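Long-range contacts in lactoylglutathione lyase (Pseudomonas aeruginosa, PDB 4MTS), which belongs to the glyoxalase/bleomycin resistance protein/dioxygenase superfamily and forms a dimer in which a nickel ion is bound by residues of both subunits: residues Y72-I77 and K120-Q125; E36-L41 and N60-G65; S6-A11 and A53-T58; L24-L29 and V44-E49. All coordinates share one frame; numbering follows the deposited sequence.

Contact 1. Residues Y72-I77 and K120-Q125. With NI (nickel (II) ion), chain E.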
loop_
_atom_site.group_PDB
_atom_site.type_symbol
_atom_site.label_atom_id
_atom_site.label_comp_id
_atom_site.label_asym_id
_atom_site.label_seq_id
_atom_site.Cartn_x
_atom_site.Cartn_y
_atom_site.Cartn_z
ATOM N N TYR A 72 -6.814 -0.206 6.899
ATOM C CA TYR A 72 -5.816 -0.705 5.938
ATOM C C TYR A 72 -6.167 -2.152 5.531
ATOM O O TYR A 72 -6.511 -2.991 6.363
ATOM C CB TYR A 72 -4.364 -0.602 6.526
ATOM C CG TYR A 72 -3.334 -1.278 5.642
ATOM C CD1 TYR A 72 -3.029 -0.767 4.385
ATOM C CD2 TYR A 72 -2.770 -2.510 6.003
ATOM C CE1 TYR A 72 -2.137 -1.415 3.531
ATOM C CE2 TYR A 72 -1.909 -3.197 5.139
ATOM C CZ TYR A 72 -1.582 -2.634 3.905
ATOM O OH TYR A 72 -0.722 -3.246 3.027
ATOM N N GLY A 73 -6.087 -2.409 4.253
ATOM C CA GLY A 73 -6.421 -3.704 3.662
ATOM C C GLY A 73 -5.286 -4.677 3.555
ATOM O O GLY A 73 -5.031 -5.466 4.470
ATOM N N HIS A 74 -4.534 -4.562 2.467
ATOM C CA HIS A 74 -3.455 -5.478 2.185
ATOM C C HIS A 74 -2.601 -4.975 1.073
ATOM O O HIS A 74 -2.906 -3.946 0.461
ATOM C CB HIS A 74 -4.058 -6.826 1.743
ATOM C CG HIS A 74 -5.064 -6.703 0.621
ATOM N ND1 HIS A 74 -6.420 -6.767 0.882
ATOM C CD2 HIS A 74 -4.880 -6.567 -0.715
ATOM C CE1 HIS A 74 -7.022 -6.648 -0.300
ATOM N NE2 HIS A 74 -6.137 -6.526 -1.288
ATOM N N LEU A 75 -1.496 -5.692 0.846
ATOM C CA LEU A 75 -0.625 -5.475 -0.280
ATOM C C LEU A 75 -0.829 -6.744 -1.155
ATOM O O LEU A 75 -0.733 -7.867 -0.660
ATOM C CB LEU A 75 0.862 -5.372 0.172
ATOM C CG LEU A 75 1.816 -5.093 -1.035
ATOM C CD1 LEU A 75 1.694 -3.641 -1.509
ATOM C CD2 LEU A 75 3.291 -5.324 -0.635
ATOM N N ALA A 76 -1.118 -6.572 -2.428
ATOM C CA ALA A 76 -1.343 -7.719 -3.298
ATOM C C ALA A 76 -0.119 -7.940 -4.194
ATOM O O ALA A 76 0.455 -6.990 -4.727
ATOM C CB ALA A 76 -2.572 -7.495 -4.157
ATOM N N ILE A 77 0.263 -9.206 -4.361
ATOM C CA ILE A 77 1.423 -9.605 -5.184
ATOM C C ILE A 77 1.009 -10.645 -6.237
ATOM O O ILE A 77 0.240 -11.548 -5.942
ATOM C CB ILE A 77 2.573 -10.113 -4.274
ATOM C CG1 ILE A 77 3.038 -8.972 -3.317
ATOM C CG2 ILE A 77 3.771 -10.602 -5.110
ATOM C CD1 ILE A 77 3.822 -9.485 -2.131
ATOM N N LYS A 120 -1.689 -8.143 6.098
ATOM C CA LYS A 120 -2.174 -9.103 5.110
ATOM C C LYS A 120 -1.543 -8.917 3.756
ATOM O O LYS A 120 -1.432 -7.783 3.261
ATOM C CB LYS A 120 -3.715 -8.958 4.952
ATOM C CG LYS A 120 -4.479 -9.447 6.186
ATOM C CD LYS A 120 -5.983 -9.481 5.938
ATOM C CE LYS A 120 -6.772 -9.632 7.222
ATOM N NZ LYS A 120 -8.177 -9.159 7.074
ATOM N N VAL A 121 -1.103 -10.029 3.161
ATOM C CA VAL A 121 -0.533 -10.063 1.820
ATOM C C VAL A 121 -1.434 -10.938 0.971
ATOM O O VAL A 121 -1.650 -12.112 1.280
ATOM C CB VAL A 121 0.951 -10.544 1.801
ATOM C CG1 VAL A 121 1.466 -10.627 0.374
ATOM C CG2 VAL A 121 1.837 -9.632 2.648
ATOM N N GLU A 122 -1.988 -10.347 -0.076
ATOM C CA GLU A 122 -2.869 -11.058 -0.997
ATOM C C GLU A 122 -2.042 -11.579 -2.156
ATOM O O GLU A 122 -1.351 -10.811 -2.845
ATOM C CB GLU A 122 -3.946 -10.074 -1.494
ATOM C CG GLU A 122 -4.972 -10.674 -2.461
ATOM C CD GLU A 122 -6.090 -9.700 -2.766
ATOM O OE1 GLU A 122 -5.792 -8.612 -3.298
ATOM O OE2 GLU A 122 -7.247 -9.972 -2.366
ATOM N N LEU A 123 -2.118 -12.879 -2.388
ATOM C CA LEU A 123 -1.429 -13.481 -3.543
ATOM C C LEU A 123 -2.444 -13.732 -4.645
ATOM O O LEU A 123 -3.480 -14.336 -4.389
ATOM C CB LEU A 123 -0.754 -14.806 -3.144
ATOM C CG LEU A 123 0.157 -14.789 -1.933
ATOM C CD1 LEU A 123 0.750 -16.195 -1.689
ATOM C CD2 LEU A 123 1.262 -13.727 -2.063
ATOM N N ILE A 124 -2.165 -13.258 -5.852
ATOM C CA ILE A 124 -3.076 -13.430 -6.991
ATOM C C ILE A 124 -2.323 -14.146 -8.085
ATOM O O ILE A 124 -1.318 -13.641 -8.582
ATOM C CB ILE A 124 -3.704 -12.096 -7.468
ATOM C CG1 ILE A 124 -4.385 -11.374 -6.285
ATOM C CG2 ILE A 124 -4.717 -12.377 -8.634
ATOM C CD1 ILE A 124 -5.060 -9.975 -6.618
ATOM N N GLN A 125 -2.761 -15.356 -8.423
ATOM C CA GLN A 125 -2.084 -16.153 -9.446
ATOM C C GLN A 125 -2.170 -15.532 -10.835
ATOM O O GLN A 125 -3.262 -15.190 -11.286
ATOM C CB GLN A 125 -2.652 -17.583 -9.456
ATOM C CG GLN A 125 -1.857 -18.538 -10.351
ATOM C CD GLN A 125 -2.142 -19.932 -9.894
ATOM O OE1 GLN A 125 -1.992 -20.256 -8.712
ATOM N NE2 GLN A 125 -2.632 -20.756 -10.799
HETATM NI NI NI E . -6.792 -6.744 -3.324
HETATM O O HOH W 1 0.118 -5.582 3.833
HETATM O O HOH W 2 -3.384 -5.903 6.754
HETATM O O HOH W 3 -7.174 -6.351 6.115
#

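Contact 2. Residues E36-L41 and N60-G65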
loop_
_atom_site.group_PDB
_atom_site.type_symbol
_atom_site.label_atom_id
_atom_site.label_comp_id
_atom_site.label_asym_id
_atom_site.label_seq_id
_atom_site.Cartn_x
_atom_site.Cartn_y
_atom_site.Cartn_z
ATOM N N GLU A 36 20.269 9.911 14.319
ATOM C CA GLU A 36 19.764 11.238 14.705
ATOM C C GLU A 36 18.219 11.222 14.892
ATOM O O GLU A 36 17.709 11.855 15.807
ATOM C CB GLU A 36 20.234 12.321 13.702
ATOM C CG GLU A 36 21.745 12.475 13.695
ATOM C CD GLU A 36 22.311 13.461 12.694
ATOM O OE1 GLU A 36 22.328 14.674 13.002
ATOM O OE2 GLU A 36 22.780 13.013 11.623
ATOM N N GLY A 37 17.504 10.463 14.069
ATOM C CA GLY A 37 16.054 10.353 14.165
ATOM C C GLY A 37 15.566 9.088 14.842
ATOM O O GLY A 37 14.362 8.933 15.055
ATOM N N ARG A 38 16.495 8.174 15.186
ATOM C CA ARG A 38 16.229 6.862 15.804
ATOM C C ARG A 38 15.169 6.049 15.056
ATOM O O ARG A 38 14.183 5.574 15.632
ATOM C CB ARG A 38 15.960 6.963 17.301
ATOM C CG ARG A 38 17.243 7.384 18.021
ATOM C CD ARG A 38 17.147 7.320 19.509
ATOM N NE ARG A 38 16.942 5.975 20.041
ATOM C CZ ARG A 38 17.913 5.095 20.272
ATOM N NH1 ARG A 38 19.168 5.375 19.934
ATOM N NH2 ARG A 38 17.627 3.906 20.791
ATOM N N PHE A 39 15.358 5.939 13.746
ATOM C CA PHE A 39 14.458 5.133 12.926
ATOM C C PHE A 39 15.212 4.591 11.761
ATOM O O PHE A 39 16.268 5.117 11.427
ATOM C CB PHE A 39 13.198 5.905 12.491
ATOM C CG PHE A 39 13.434 6.971 11.457
ATOM C CD1 PHE A 39 13.866 8.238 11.828
ATOM C CD2 PHE A 39 13.198 6.721 10.114
ATOM C CE1 PHE A 39 14.124 9.213 10.866
ATOM C CE2 PHE A 39 13.419 7.708 9.163
ATOM C CZ PHE A 39 13.869 8.949 9.547
ATOM N N THR A 40 14.649 3.565 11.130
ATOM C CA THR A 40 15.231 2.947 9.960
ATOM C C THR A 40 14.108 2.829 8.931
ATOM O O THR A 40 12.976 2.525 9.310
ATOM C CB THR A 40 15.714 1.529 10.292
ATOM O OG1 THR A 40 16.663 1.580 11.354
ATOM C CG2 THR A 40 16.342 0.828 9.086
ATOM N N LEU A 41 14.456 2.987 7.656
ATOM C CA LEU A 41 13.531 2.769 6.532
ATOM C C LEU A 41 14.116 1.654 5.693
ATOM O O LEU A 41 15.341 1.564 5.528
ATOM C CB LEU A 41 13.468 3.993 5.604
ATOM C CG LEU A 41 13.283 5.342 6.149
ATOM C CD1 LEU A 41 13.330 6.329 5.020
ATOM C CD2 LEU A 41 11.961 5.426 6.930
ATOM N N ASN A 60 10.753 2.440 14.194
ATOM C CA ASN A 60 11.153 3.470 15.152
ATOM C C ASN A 60 11.863 2.675 16.241
ATOM O O ASN A 60 11.283 1.720 16.781
ATOM C CB ASN A 60 9.891 4.191 15.684
ATOM C CG ASN A 60 9.196 5.000 14.609
ATOM O OD1 ASN A 60 9.736 6.004 14.115
ATOM N ND2 ASN A 60 7.992 4.565 14.196
ATOM N N TRP A 61 13.154 2.978 16.490
ATOM C CA TRP A 61 13.991 2.220 17.411
ATOM C C TRP A 61 13.436 2.129 18.814
ATOM O O TRP A 61 13.716 1.148 19.512
ATOM C CB TRP A 61 15.413 2.812 17.473
ATOM C CG TRP A 61 16.105 2.878 16.147
ATOM C CD1 TRP A 61 15.674 2.353 14.960
ATOM C CD2 TRP A 61 17.400 3.415 15.899
ATOM N NE1 TRP A 61 16.618 2.561 13.981
ATOM C CE2 TRP A 61 17.680 3.222 14.524
ATOM C CE3 TRP A 61 18.365 4.029 16.706
ATOM C CZ2 TRP A 61 18.872 3.652 13.934
ATOM C CZ3 TRP A 61 19.530 4.490 16.111
ATOM C CH2 TRP A 61 19.786 4.271 14.748
ATOM N N ASP A 62 12.721 3.160 19.247
ATOM C CA ASP A 62 12.179 3.190 20.604
ATOM C C ASP A 62 10.723 2.729 20.750
ATOM O O ASP A 62 10.180 2.802 21.852
ATOM C CB ASP A 62 12.466 4.543 21.279
ATOM C CG ASP A 62 13.931 4.946 21.147
ATOM O OD1 ASP A 62 14.203 5.989 20.516
ATOM O OD2 ASP A 62 14.796 4.164 21.566
ATOM N N ARG A 63 10.098 2.250 19.650
ATOM C CA ARG A 63 8.723 1.688 19.642
ATOM C C ARG A 63 8.859 0.175 19.621
ATOM O O ARG A 63 9.782 -0.338 18.989
ATOM C CB ARG A 63 7.928 2.126 18.387
ATOM C CG ARG A 63 7.427 3.573 18.386
ATOM C CD ARG A 63 6.287 3.852 19.351
ATOM N NE ARG A 63 5.049 3.124 19.039
ATOM C CZ ARG A 63 4.046 3.624 18.325
ATOM N NH1 ARG A 63 4.141 4.834 17.789
ATOM N NH2 ARG A 63 2.950 2.912 18.129
ATOM N N ASP A 64 7.953 -0.541 20.289
ATOM C CA ASP A 64 8.012 -2.002 20.376
ATOM C C ASP A 64 6.912 -2.699 19.590
ATOM O O ASP A 64 6.835 -3.934 19.567
ATOM C CB ASP A 64 7.946 -2.447 21.853
ATOM C CG ASP A 64 9.141 -2.083 22.708
ATOM O OD1 ASP A 64 10.292 -2.266 22.236
ATOM O OD2 ASP A 64 8.931 -1.670 23.873
ATOM N N GLY A 65 6.051 -1.904 18.987
ATOM C CA GLY A 65 4.922 -2.404 18.228
ATOM C C GLY A 65 3.921 -1.313 17.930
ATOM O O GLY A 65 4.044 -0.170 18.384
#

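Contact 3. Residues S6-A11 and A53-T58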
loop_
_atom_site.group_PDB
_atom_site.type_symbol
_atom_site.label_atom_id
_atom_site.label_comp_id
_atom_site.label_asym_id
_atom_site.label_seq_id
_atom_site.Cartn_x
_atom_site.Cartn_y
_atom_site.Cartn_z
ATOM N N SER A 6 4.096 2.168 -0.779
ATOM C CA SER A 6 3.136 2.087 0.321
ATOM C C SER A 6 4.043 1.882 1.526
ATOM O O SER A 6 4.971 1.049 1.461
ATOM C CB SER A 6 2.259 0.852 0.163
ATOM O OG SER A 6 1.377 0.753 1.263
ATOM N N MET A 7 3.784 2.600 2.611
ATOM C CA MET A 7 4.609 2.499 3.825
ATOM C C MET A 7 3.864 1.853 4.972
ATOM O O MET A 7 2.743 2.227 5.247
ATOM C CB MET A 7 5.165 3.884 4.238
ATOM C CG MET A 7 6.191 3.781 5.407
ATOM S SD MET A 7 5.486 3.688 7.070
ATOM C CE MET A 7 5.395 5.400 7.444
ATOM N N LEU A 8 4.519 0.901 5.663
ATOM C CA LEU A 8 4.000 0.203 6.830
ATOM C C LEU A 8 5.011 0.289 7.971
ATOM O O LEU A 8 6.197 0.152 7.730
ATOM C CB LEU A 8 3.764 -1.288 6.525
ATOM C CG LEU A 8 2.754 -1.633 5.390
ATOM C CD1 LEU A 8 2.724 -3.088 5.168
ATOM C CD2 LEU A 8 1.336 -1.092 5.672
ATOM N N ARG A 9 4.526 0.426 9.196
ATOM C CA ARG A 9 5.391 0.421 10.400
ATOM C C ARG A 9 5.452 -1.013 10.974
ATOM O O ARG A 9 4.437 -1.700 11.055
ATOM C CB ARG A 9 4.863 1.399 11.449
ATOM C CG ARG A 9 4.861 2.858 10.956
ATOM C CD ARG A 9 4.397 3.839 12.031
ATOM N NE ARG A 9 4.338 5.192 11.459
ATOM C CZ ARG A 9 3.269 5.699 10.861
ATOM N NH1 ARG A 9 2.149 4.993 10.783
ATOM N NH2 ARG A 9 3.321 6.909 10.303
ATOM N N VAL A 10 6.665 -1.475 11.332
ATOM C CA VAL A 10 6.929 -2.837 11.811
ATOM C C VAL A 10 7.624 -2.796 13.164
ATOM O O VAL A 10 8.397 -1.865 13.423
ATOM C CB VAL A 10 7.725 -3.683 10.764
ATOM C CG1 VAL A 10 6.934 -3.801 9.454
ATOM C CG2 VAL A 10 9.114 -3.096 10.503
ATOM N N ALA A 11 7.361 -3.814 13.994
ATOM C CA ALA A 11 7.926 -3.890 15.343
ATOM C C ALA A 11 9.388 -4.324 15.302
ATOM O O ALA A 11 10.182 -3.883 16.125
ATOM C CB ALA A 11 7.102 -4.839 16.212
ATOM N N ALA A 53 6.497 0.658 -8.190
ATOM C CA ALA A 53 6.137 0.906 -6.791
ATOM C C ALA A 53 6.778 -0.152 -5.909
ATOM O O ALA A 53 6.884 -1.330 -6.280
ATOM C CB ALA A 53 4.628 0.873 -6.611
ATOM N N ALA A 54 7.241 0.286 -4.733
ATOM C CA ALA A 54 7.895 -0.574 -3.757
ATOM C C ALA A 54 7.127 -0.538 -2.448
ATOM O O ALA A 54 6.161 0.235 -2.291
ATOM C CB ALA A 54 9.312 -0.074 -3.534
ATOM N N LEU A 55 7.505 -1.448 -1.533
ATOM C CA LEU A 55 6.971 -1.486 -0.185
ATOM C C LEU A 55 8.007 -0.856 0.748
ATOM O O LEU A 55 9.167 -1.278 0.770
ATOM C CB LEU A 55 6.686 -2.944 0.265
ATOM C CG LEU A 55 6.289 -3.082 1.754
ATOM C CD1 LEU A 55 4.945 -2.325 2.066
ATOM C CD2 LEU A 55 6.170 -4.552 2.129
ATOM N N GLU A 56 7.596 0.163 1.512
ATOM C CA GLU A 56 8.510 0.797 2.459
ATOM C C GLU A 56 8.162 0.289 3.848
ATOM O O GLU A 56 7.021 0.419 4.279
ATOM C CB GLU A 56 8.338 2.320 2.431
ATOM C CG GLU A 56 9.337 2.971 3.387
ATOM C CD GLU A 56 9.188 4.461 3.533
ATOM O OE1 GLU A 56 8.195 5.019 3.009
ATOM O OE2 GLU A 56 10.101 5.079 4.124
ATOM N N LEU A 57 9.166 -0.188 4.591
ATOM C CA LEU A 57 8.993 -0.638 5.968
ATOM C C LEU A 57 9.739 0.341 6.868
ATOM O O LEU A 57 10.888 0.673 6.576
ATOM C CB LEU A 57 9.574 -2.053 6.135
ATOM C CG LEU A 57 9.007 -3.143 5.217
ATOM C CD1 LEU A 57 9.794 -4.460 5.407
ATOM C CD2 LEU A 57 7.491 -3.372 5.485
ATOM N N THR A 58 9.077 0.818 7.926
ATOM C CA THR A 58 9.648 1.789 8.870
ATOM C C THR A 58 9.713 1.173 10.265
ATOM O O THR A 58 8.762 0.512 10.694
ATOM C CB THR A 58 8.820 3.098 8.911
ATOM O OG1 THR A 58 8.681 3.633 7.598
ATOM C CG2 THR A 58 9.442 4.154 9.814
#

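Contact 4. Residues L24-L29 and V44-E49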
loop_
_atom_site.group_PDB
_atom_site.type_symbol
_atom_site.label_atom_id
_atom_site.label_comp_id
_atom_site.label_asym_id
_atom_site.label_seq_id
_atom_site.Cartn_x
_atom_site.Cartn_y
_atom_site.Cartn_z
ATOM N N LEU A 24 8.699 -14.164 0.234
ATOM C CA LEU A 24 8.209 -13.516 -0.996
ATOM C C LEU A 24 9.221 -13.189 -2.082
ATOM O O LEU A 24 8.845 -12.611 -3.100
ATOM C CB LEU A 24 7.336 -12.293 -0.660
ATOM C CG LEU A 24 6.044 -12.605 0.127
ATOM C CD1 LEU A 24 5.425 -11.316 0.714
ATOM C CD2 LEU A 24 5.008 -13.349 -0.771
ATOM N N ASP A 25 10.505 -13.541 -1.899
ATOM C CA ASP A 25 11.488 -13.297 -2.951
ATOM C C ASP A 25 11.631 -11.845 -3.385
ATOM O O ASP A 25 12.079 -11.570 -4.485
ATOM C CB ASP A 25 11.338 -14.256 -4.151
ATOM C CG ASP A 25 11.518 -15.711 -3.749
ATOM O OD1 ASP A 25 12.490 -16.013 -3.010
ATOM O OD2 ASP A 25 10.666 -16.528 -4.108
ATOM N N MET A 26 11.288 -10.894 -2.499
ATOM C CA MET A 26 11.557 -9.504 -2.828
ATOM C C MET A 26 13.050 -9.284 -2.551
ATOM O O MET A 26 13.682 -10.104 -1.880
ATOM C CB MET A 26 10.789 -8.564 -1.883
ATOM C CG MET A 26 9.328 -8.461 -2.261
ATOM S SD MET A 26 8.533 -7.230 -1.228
ATOM C CE MET A 26 6.774 -7.563 -1.664
ATOM N N ARG A 27 13.587 -8.169 -3.023
ATOM C CA ARG A 27 14.954 -7.826 -2.667
ATOM C C ARG A 27 14.962 -6.527 -1.895
ATOM O O ARG A 27 13.996 -5.767 -1.970
ATOM C CB ARG A 27 15.919 -7.817 -3.861
ATOM C CG ARG A 27 15.652 -6.768 -4.909
ATOM C CD ARG A 27 16.555 -6.960 -6.138
ATOM N NE ARG A 27 15.975 -6.275 -7.298
ATOM C CZ ARG A 27 16.301 -5.048 -7.698
ATOM N NH1 ARG A 27 17.249 -4.365 -7.071
ATOM N NH2 ARG A 27 15.691 -4.503 -8.737
ATOM N N LEU A 28 16.013 -6.314 -1.095
ATOM C CA LEU A 28 16.150 -5.050 -0.378
ATOM C C LEU A 28 16.683 -4.044 -1.397
ATOM O O LEU A 28 17.813 -4.175 -1.909
ATOM C CB LEU A 28 17.121 -5.219 0.799
ATOM C CG LEU A 28 17.337 -3.949 1.627
ATOM C CD1 LEU A 28 16.049 -3.539 2.328
ATOM C CD2 LEU A 28 18.474 -4.149 2.672
ATOM N N LEU A 29 15.858 -3.053 -1.730
ATOM C CA LEU A 29 16.206 -2.034 -2.719
ATOM C C LEU A 29 17.089 -0.957 -2.142
ATOM O O LEU A 29 18.051 -0.537 -2.792
ATOM C CB LEU A 29 14.923 -1.417 -3.363
ATOM C CG LEU A 29 13.942 -2.439 -3.984
ATOM C CD1 LEU A 29 12.590 -1.784 -4.379
ATOM C CD2 LEU A 29 14.551 -3.142 -5.180
ATOM N N VAL A 44 11.594 -2.539 -0.118
ATOM C CA VAL A 44 11.660 -3.909 -0.642
ATOM C C VAL A 44 10.764 -4.017 -1.852
ATOM O O VAL A 44 9.740 -3.325 -1.934
ATOM C CB VAL A 44 11.326 -4.990 0.428
ATOM C CG1 VAL A 44 12.459 -5.122 1.433
ATOM C CG2 VAL A 44 9.996 -4.690 1.154
ATOM N N GLY A 45 11.154 -4.868 -2.793
ATOM C CA GLY A 45 10.371 -5.013 -4.002
ATOM C C GLY A 45 11.026 -5.904 -5.023
ATOM O O GLY A 45 11.967 -6.654 -4.711
ATOM N N TYR A 46 10.480 -5.864 -6.230
ATOM C CA TYR A 46 10.920 -6.754 -7.302
ATOM C C TYR A 46 11.668 -6.049 -8.401
ATOM O O TYR A 46 12.405 -6.693 -9.144
ATOM C CB TYR A 46 9.704 -7.511 -7.897
ATOM C CG TYR A 46 8.992 -8.365 -6.877
ATOM C CD1 TYR A 46 9.586 -9.508 -6.367
ATOM C CD2 TYR A 46 7.737 -8.008 -6.389
ATOM C CE1 TYR A 46 8.931 -10.312 -5.435
ATOM C CE2 TYR A 46 7.088 -8.785 -5.420
ATOM C CZ TYR A 46 7.692 -9.934 -4.943
ATOM O OH TYR A 46 7.080 -10.726 -3.994
ATOM N N GLN A 47 11.428 -4.755 -8.558
ATOM C CA GLN A 47 12.066 -3.933 -9.571
ATOM C C GLN A 47 12.633 -2.703 -8.914
ATOM O O GLN A 47 12.233 -2.342 -7.806
ATOM C CB GLN A 47 11.052 -3.509 -10.647
ATOM C CG GLN A 47 10.449 -4.654 -11.440
ATOM C CD GLN A 47 9.260 -4.154 -12.196
ATOM O OE1 GLN A 47 9.388 -3.475 -13.216
ATOM N NE2 GLN A 47 8.075 -4.409 -11.666
ATOM N N ASP A 48 13.551 -2.041 -9.601
ATOM C CA ASP A 48 14.167 -0.827 -9.096
ATOM C C ASP A 48 13.079 0.194 -8.740
ATOM O O ASP A 48 12.042 0.255 -9.416
ATOM C CB ASP A 48 15.088 -0.255 -10.190
ATOM C CG ASP A 48 16.412 -0.989 -10.389
ATOM O OD1 ASP A 48 16.537 -2.149 -9.909
ATOM O OD2 ASP A 48 17.319 -0.412 -11.031
ATOM N N GLU A 49 13.308 0.995 -7.691
ATOM C CA GLU A 49 12.349 2.037 -7.297
ATOM C C GLU A 49 12.036 2.996 -8.447
ATOM O O GLU A 49 10.940 3.552 -8.486
ATOM C CB GLU A 49 12.868 2.852 -6.114
ATOM C CG GLU A 49 12.682 2.166 -4.778
ATOM C CD GLU A 49 13.269 3.012 -3.675
ATOM O OE1 GLU A 49 14.502 2.930 -3.462
ATOM O OE2 GLU A 49 12.523 3.848 -3.114
#

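Contact 1. Residues Y72-I77 and K120-Q125
His74 and Glu122 meet at the nickel ion, with His74 NE2 and Glu122 OE1 each 2.1 Å from the metal. The two ligand atoms lie 2.9 Å apart because they share the ion, not because they are hydrogen-bonded. Imidazole nitrogen and carboxylate oxygen both coordinate the metal, from planes turned 59° against each other. His5 and Glu56 of the second subunit bind the same ion. Glu122 reaches it on a fully extended chain, its CG anti to the backbone N (chi1 -179°). Ala76 fits beside it, a small methyl whose CB comes 3.5 Å from Glu122 OE1.

Behind these ligands a parallel ladder fixes the register. Glu122 N gives a bond to Leu75 O (2.8 Å), and Glu122 O receives one from Ile77 N (2.7 Å). On the apolar side, Ile77 CD1 packs on Val121 CG1 at 3.6 Å, both branched residues well suited to a strand. A water bridges Tyr72 OH and Lys120 O.

Strand 120-125 continues the sheet into strand 109-114, helix 13-23 packs on Val121 through Phe19 and Tyr20, and Tyr72, His74, Leu75 and Ala76 pair antiparallel with a strand of the second subunit.

Contact 2. Residues E36-L41 and N60-G65
With its CG beside the backbone N (chi1 -57°), Trp61 lays one indole face over the backbone of Arg38 and Phe39, while Arg38, bent at chi3 (64°), folds its guanidinium back to Asp62. The grip is side-on: Arg38 NE meets Asp62 OD1 at 2.8 Å and Arg38 NH2 meets Asp62 OD2 at 2.9 Å. Both oxygens use their syn lone pairs, and the two flat groups are only 12° from coplanar. The guanidinium stands nearly perpendicular to the indole, with Trp61 CE3 over one of its faces, 3.6 Å from Arg38 NH1.

Arg38 CA makes a CH-pi contact, 3.9 Å from the centroid of the six-membered ring of Trp61. Within the indole plane, Trp61 NE1 donates an almost straight bond to Thr40 OG1 (2.8 Å), a hydroxyl that also bonds Asp33. Tryptophan thus supplies both a broad face and a polar edge. The backbone adds a bond from Trp61 N to Arg38 O (2.9 Å).

A type I turn from Asn60 to Arg63 follows strand 54-60, and Arg38 and Phe39 form a G1 beta bulge opposite Tyr34. Strand 39-45, entered at Phe39, runs between strands 27-34 and 54-60.

Contact 3. Residues S6-A11 and A53-T58
Met7 and Glu56 lie on the same face of the sheet and cross at a slant, the thioether chain lying against the carboxylate. Met7 CG stands anti to its own N (chi1 -172°), which brings it within 3.4 Å of Glu56 OE1. The flexible chain then bends at chi2 and chi3 and carries the sulfur toward Thr58. How closely Met7 SD meets Thr58 is doubtful, since the threonine was modelled in two conformers. Farther along, Met7 CE lies over one face of the Arg9 guanidinium, toward its rim. Glu56, extended throughout, points its carboxylate at the zinc ion, which His5 also binds.

The two backbones run parallel, within a mixed four-stranded sheet of order 1-4-3-2: strand 2-9 is outermost within this chain and strand 54-60 next to it, as in the βαβββ modules of the glyoxalase superfamily. Five bonds knit the pair, among them Glu56 N to Ser6 O (2.8 Å, 175° at the hydrogen) and Leu8 N to Glu56 O (2.9 Å).

On the opposite face, apart from Ser6, aliphatic side chains meet. Leu8 and Leu55 cross at about a right angle, their CD1 methyls 3.9 Å apart, and Val10 CG1 approaches Leu57 CD2 obliquely at 4.0 Å. Branched aliphatic side chains suit this face, because helix 13-23 packs against it: Val10 touches Ala16, while Leu55 and Leu57 touch Tyr20. At the outer edge, Ser6, Met7 and Leu8 pair antiparallel with a strand of the second subunit, so the sheet continues across the interface.

Contact 4. Residues L24-L29 and V44-E49
Tyr46 doubles back from the end of its strand to give its phenol proton to a backbone carbonyl near the end of a helix, Tyr46 OH lying 2.7 Å from Leu24 O. The contact joins the open ends of the beta hairpin formed by strands 27-34 and 39-45, and contains a Met-aromatic pair. Met26 runs over one face of the Tyr46 ring, its CG making a CH-pi contact 3.8 Å from the ring centroid. The sulfur sits farther off and obliquely, beside Val44. A long unbranched thioether suits this place, touching ring and valine together.

Asp25 leaves the helix with positive phi and turns the chain toward the hairpin, and its carboxylate forms a salt bridge with Arg88. Arg27 and Gly45 then make a hydrogen-bonded antiparallel pair: Arg27 N to Gly45 O is 2.8 Å and Gly45 N to Arg27 O is 3.1 Å. Because Gly45 has no side chain, Leu29 CD1 can settle 3.8 Å from Gly45 N.

On the exposed side, Arg27 extends to Asp48, and Arg27 NH2 meets Asp48 OD1 at 2.8 Å nearly along the carboxylate C-O bond. The salt bridge uses one nitrogen, NH2, and the two flat groups are 64° apart. Leu29 CD2 lies over a face of the same guanidinium. At the non-hydrogen-bonded pair, Leu28 CD1 rests 4.0 Å from Val44 CG1.

Contacts 2, 3 and 4 share the four-stranded sheet. Contact 3 joins strands 2-9 and 54-60, contact 4 lies at the open end of the hairpin of strands 27-34 and 39-45, and contact 2 at the far end of strand 39-45. Between centres, contact 2 is about 22 Å from contact 4, and contact 1 about 14 Å from contact 3. Along the chain contact 4 is nested inside the loop closed by contact 3, contact 2 interlocks with both, and contact 1 follows in the other sheet. Ile77 packs on Leu24, Met26 and Tyr46 of contact 4. Glu56 of contact 3, with His5 of the same subunit, joins the nickel site of contact 1 in the other subunit.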